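Local coordinates for protein Pre-mRNA-splicing factor 38 (Chaetomium thermophilum, PDB 5F5T) that is probably required for pre-mRNA splicing, as a nuclear spliceosomal protein of the PRP38 family, at residues A12-F17 with Y50-Q55. Numbering follows the deposited sequence.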
loop_
_atom_site.group_PDB
_atom_site.type_symbol
_atom_site.label_atom_id
_atom_site.label_comp_id
_atom_site.label_asym_id
_atom_site.label_seq_id
_atom_site.Cartn_x
_atom_site.Cartn_y
_atom_site.Cartn_z
ATOM N N ALA A 12 -15.497 27.761 3.648
ATOM C CA ALA A 12 -15.298 27.937 5.081
ATOM C C ALA A 12 -14.897 26.627 5.760
ATOM O O ALA A 12 -13.983 26.603 6.587
ATOM C CB ALA A 12 -16.557 28.499 5.722
ATOM N N ASP A 13 -15.591 25.544 5.416
ATOM C CA ASP A 13 -15.296 24.230 5.992
ATOM C C ASP A 13 -13.904 23.746 5.591
ATOM O O ASP A 13 -13.151 23.218 6.419
ATOM C CB ASP A 13 -16.349 23.203 5.567
ATOM C CG ASP A 13 -17.735 23.542 6.083
ATOM O OD1 ASP A 13 -17.861 23.878 7.280
ATOM O OD2 ASP A 13 -18.700 23.458 5.296
ATOM N N GLU A 14 -13.570 23.926 4.316
ATOM C CA GLU A 14 -12.272 23.510 3.802
ATOM C C GLU A 14 -11.176 24.298 4.500
ATOM O O GLU A 14 -10.170 23.739 4.929
ATOM C CB GLU A 14 -12.178 23.716 2.294
ATOM C CG GLU A 14 -10.754 23.612 1.766
ATOM C CD GLU A 14 -10.628 24.056 0.328
ATOM O OE1 GLU A 14 -11.525 23.737 -0.479
ATOM O OE2 GLU A 14 -9.617 24.715 0.001
ATOM N N ARG A 15 -11.388 25.608 4.602
ATOM C CA ARG A 15 -10.426 26.518 5.206
ATOM C C ARG A 15 -10.206 26.130 6.661
ATOM O O ARG A 15 -9.079 26.154 7.160
ATOM C CB ARG A 15 -10.920 27.959 5.111
ATOM C CG ARG A 15 -9.843 29.013 5.289
ATOM C CD ARG A 15 -9.045 29.201 4.009
ATOM N NE ARG A 15 -8.038 30.248 4.145
ATOM C CZ ARG A 15 -6.765 30.024 4.452
ATOM N NH1 ARG A 15 -6.337 28.785 4.649
ATOM N NH2 ARG A 15 -5.917 31.039 4.556
ATOM N N ARG A 16 -11.297 25.771 7.332
ATOM C CA ARG A 16 -11.233 25.325 8.717
ATOM C C ARG A 16 -10.404 24.054 8.836
ATOM O O ARG A 16 -9.585 23.926 9.743
ATOM C CB ARG A 16 -12.633 25.077 9.281
ATOM C CG ARG A 16 -12.624 24.458 10.678
ATOM C CD ARG A 16 -14.018 24.062 11.148
ATOM N NE ARG A 16 -14.528 22.884 10.453
ATOM C CZ ARG A 16 -15.763 22.778 9.972
ATOM N NH1 ARG A 16 -16.616 23.784 10.106
ATOM N NH2 ARG A 16 -16.146 21.668 9.354
ATOM N N PHE A 17 -10.622 23.115 7.919
ATOM C CA PHE A 17 -9.904 21.842 7.954
ATOM C C PHE A 17 -8.403 22.048 7.711
ATOM O O PHE A 17 -7.561 21.511 8.428
ATOM C CB PHE A 17 -10.478 20.882 6.910
ATOM C CG PHE A 17 -9.766 19.561 6.840
ATOM C CD1 PHE A 17 -9.819 18.687 7.912
ATOM C CD2 PHE A 17 -9.039 19.192 5.717
ATOM C CE1 PHE A 17 -9.174 17.467 7.867
ATOM C CE2 PHE A 17 -8.388 17.970 5.666
ATOM C CZ PHE A 17 -8.458 17.108 6.744
ATOM N N TYR A 50 -5.729 23.387 -9.526
ATOM C CA TYR A 50 -6.932 23.610 -10.313
ATOM C C TYR A 50 -7.963 22.498 -10.126
ATOM O O TYR A 50 -9.162 22.755 -10.038
ATOM C CB TYR A 50 -6.558 23.729 -11.787
ATOM C CG TYR A 50 -7.726 23.902 -12.723
ATOM C CD1 TYR A 50 -8.292 25.152 -12.922
ATOM C CD2 TYR A 50 -8.244 22.825 -13.431
ATOM C CE1 TYR A 50 -9.349 25.326 -13.786
ATOM C CE2 TYR A 50 -9.305 22.990 -14.300
ATOM C CZ TYR A 50 -9.853 24.245 -14.473
ATOM O OH TYR A 50 -10.909 24.424 -15.335
ATOM N N PHE A 51 -7.491 21.257 -10.084
ATOM C CA PHE A 51 -8.391 20.122 -9.957
ATOM C C PHE A 51 -9.155 20.167 -8.642
ATOM O O PHE A 51 -10.335 19.844 -8.589
ATOM C CB PHE A 51 -7.632 18.805 -10.064
ATOM C CG PHE A 51 -8.509 17.605 -9.911
ATOM C CD1 PHE A 51 -9.269 17.154 -10.977
ATOM C CD2 PHE A 51 -8.592 16.936 -8.699
ATOM C CE1 PHE A 51 -10.089 16.049 -10.843
ATOM C CE2 PHE A 51 -9.411 15.829 -8.559
ATOM C CZ PHE A 51 -10.161 15.385 -9.634
ATOM N N TRP A 52 -8.470 20.552 -7.576
ATOM C CA TRP A 52 -9.108 20.665 -6.273
ATOM C C TRP A 52 -10.184 21.751 -6.309
ATOM O O TRP A 52 -11.307 21.546 -5.849
ATOM C CB TRP A 52 -8.065 20.967 -5.199
ATOM C CG TRP A 52 -8.629 21.182 -3.840
ATOM C CD1 TRP A 52 -8.952 22.379 -3.270
ATOM C CD2 TRP A 52 -8.910 20.180 -2.856
ATOM N NE1 TRP A 52 -9.432 22.184 -1.999
ATOM C CE2 TRP A 52 -9.415 20.842 -1.719
ATOM C CE3 TRP A 52 -8.790 18.788 -2.828
ATOM C CZ2 TRP A 52 -9.800 20.161 -0.567
ATOM C CZ3 TRP A 52 -9.171 18.111 -1.680
ATOM C CH2 TRP A 52 -9.671 18.798 -0.567
ATOM N N LYS A 53 -9.832 22.902 -6.873
ATOM C CA LYS A 53 -10.725 24.056 -6.921
ATOM C C LYS A 53 -11.952 23.840 -7.805
ATOM O O LYS A 53 -13.021 24.379 -7.522
ATOM C CB LYS A 53 -9.957 25.290 -7.398
ATOM C CG LYS A 53 -8.934 25.807 -6.397
ATOM C CD LYS A 53 -8.268 27.077 -6.906
ATOM C CE LYS A 53 -7.070 27.457 -6.049
ATOM N NZ LYS A 53 -7.473 27.858 -4.671
ATOM N N GLU A 54 -11.804 23.069 -8.878
ATOM C CA GLU A 54 -12.883 22.918 -9.854
ATOM C C GLU A 54 -13.643 21.597 -9.768
ATOM O O GLU A 54 -14.763 21.493 -10.264
ATOM C CB GLU A 54 -12.328 23.072 -11.273
ATOM C CG GLU A 54 -11.922 24.484 -11.633
ATOM C CD GLU A 54 -13.115 25.386 -11.853
ATOM O OE1 GLU A 54 -14.159 24.880 -12.318
ATOM O OE2 GLU A 54 -13.010 26.598 -11.569
ATOM N N GLN A 55 -13.043 20.590 -9.146
ATOM C CA GLN A 55 -13.633 19.255 -9.150
ATOM C C GLN A 55 -13.773 18.649 -7.759
ATOM O O GLN A 55 -14.515 17.688 -7.574
ATOM C CB GLN A 55 -12.815 18.319 -10.041
ATOM C CG GLN A 55 -12.899 18.658 -11.520
ATOM C CD GLN A 55 -14.307 18.515 -12.069
ATOM O OE1 GLN A 55 -15.039 17.592 -11.708
ATOM N NE2 GLN A 55 -14.695 19.435 -12.944
#
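E14 and W52 alone join the helical segments 12-17 and 50-55, whose nearest CA atoms, those of E14 and K53, are 10.8 Å apart. The side chains of E14 and W52 span the space between the two backbones. In E14, CG is anti to the backbone N (chi1 166°) and the chain stays extended beyond it, which carries the carboxylate across to the indole. In W52 CG is likewise anti to the backbone N, which sends the indole toward E14, with its NE1 edge foremost. The evidence for a polar link is W52 NE1 to E14 OE1 at 3.0 Å, a weak hydrogen bond bent to 142° at the hydrogen; E14 OE2 lies at 3.2 Å from the same NE1. E14 CD sits in the indole plane at the ring edge, and the carboxylate is turned 72° from that plane, so the contact is edge-on rather than stacked. A phenylalanine at W52 would probably leave the E14 carboxylate without its indole N-H donor and remove the one hydrogen bond between these two segments. Behind this contact, W52 packs on F93, K94 and Q97 of helix 87-98, and F17 also reaches Q97, so helices 9-19 and 50-55 both lean on that third helix.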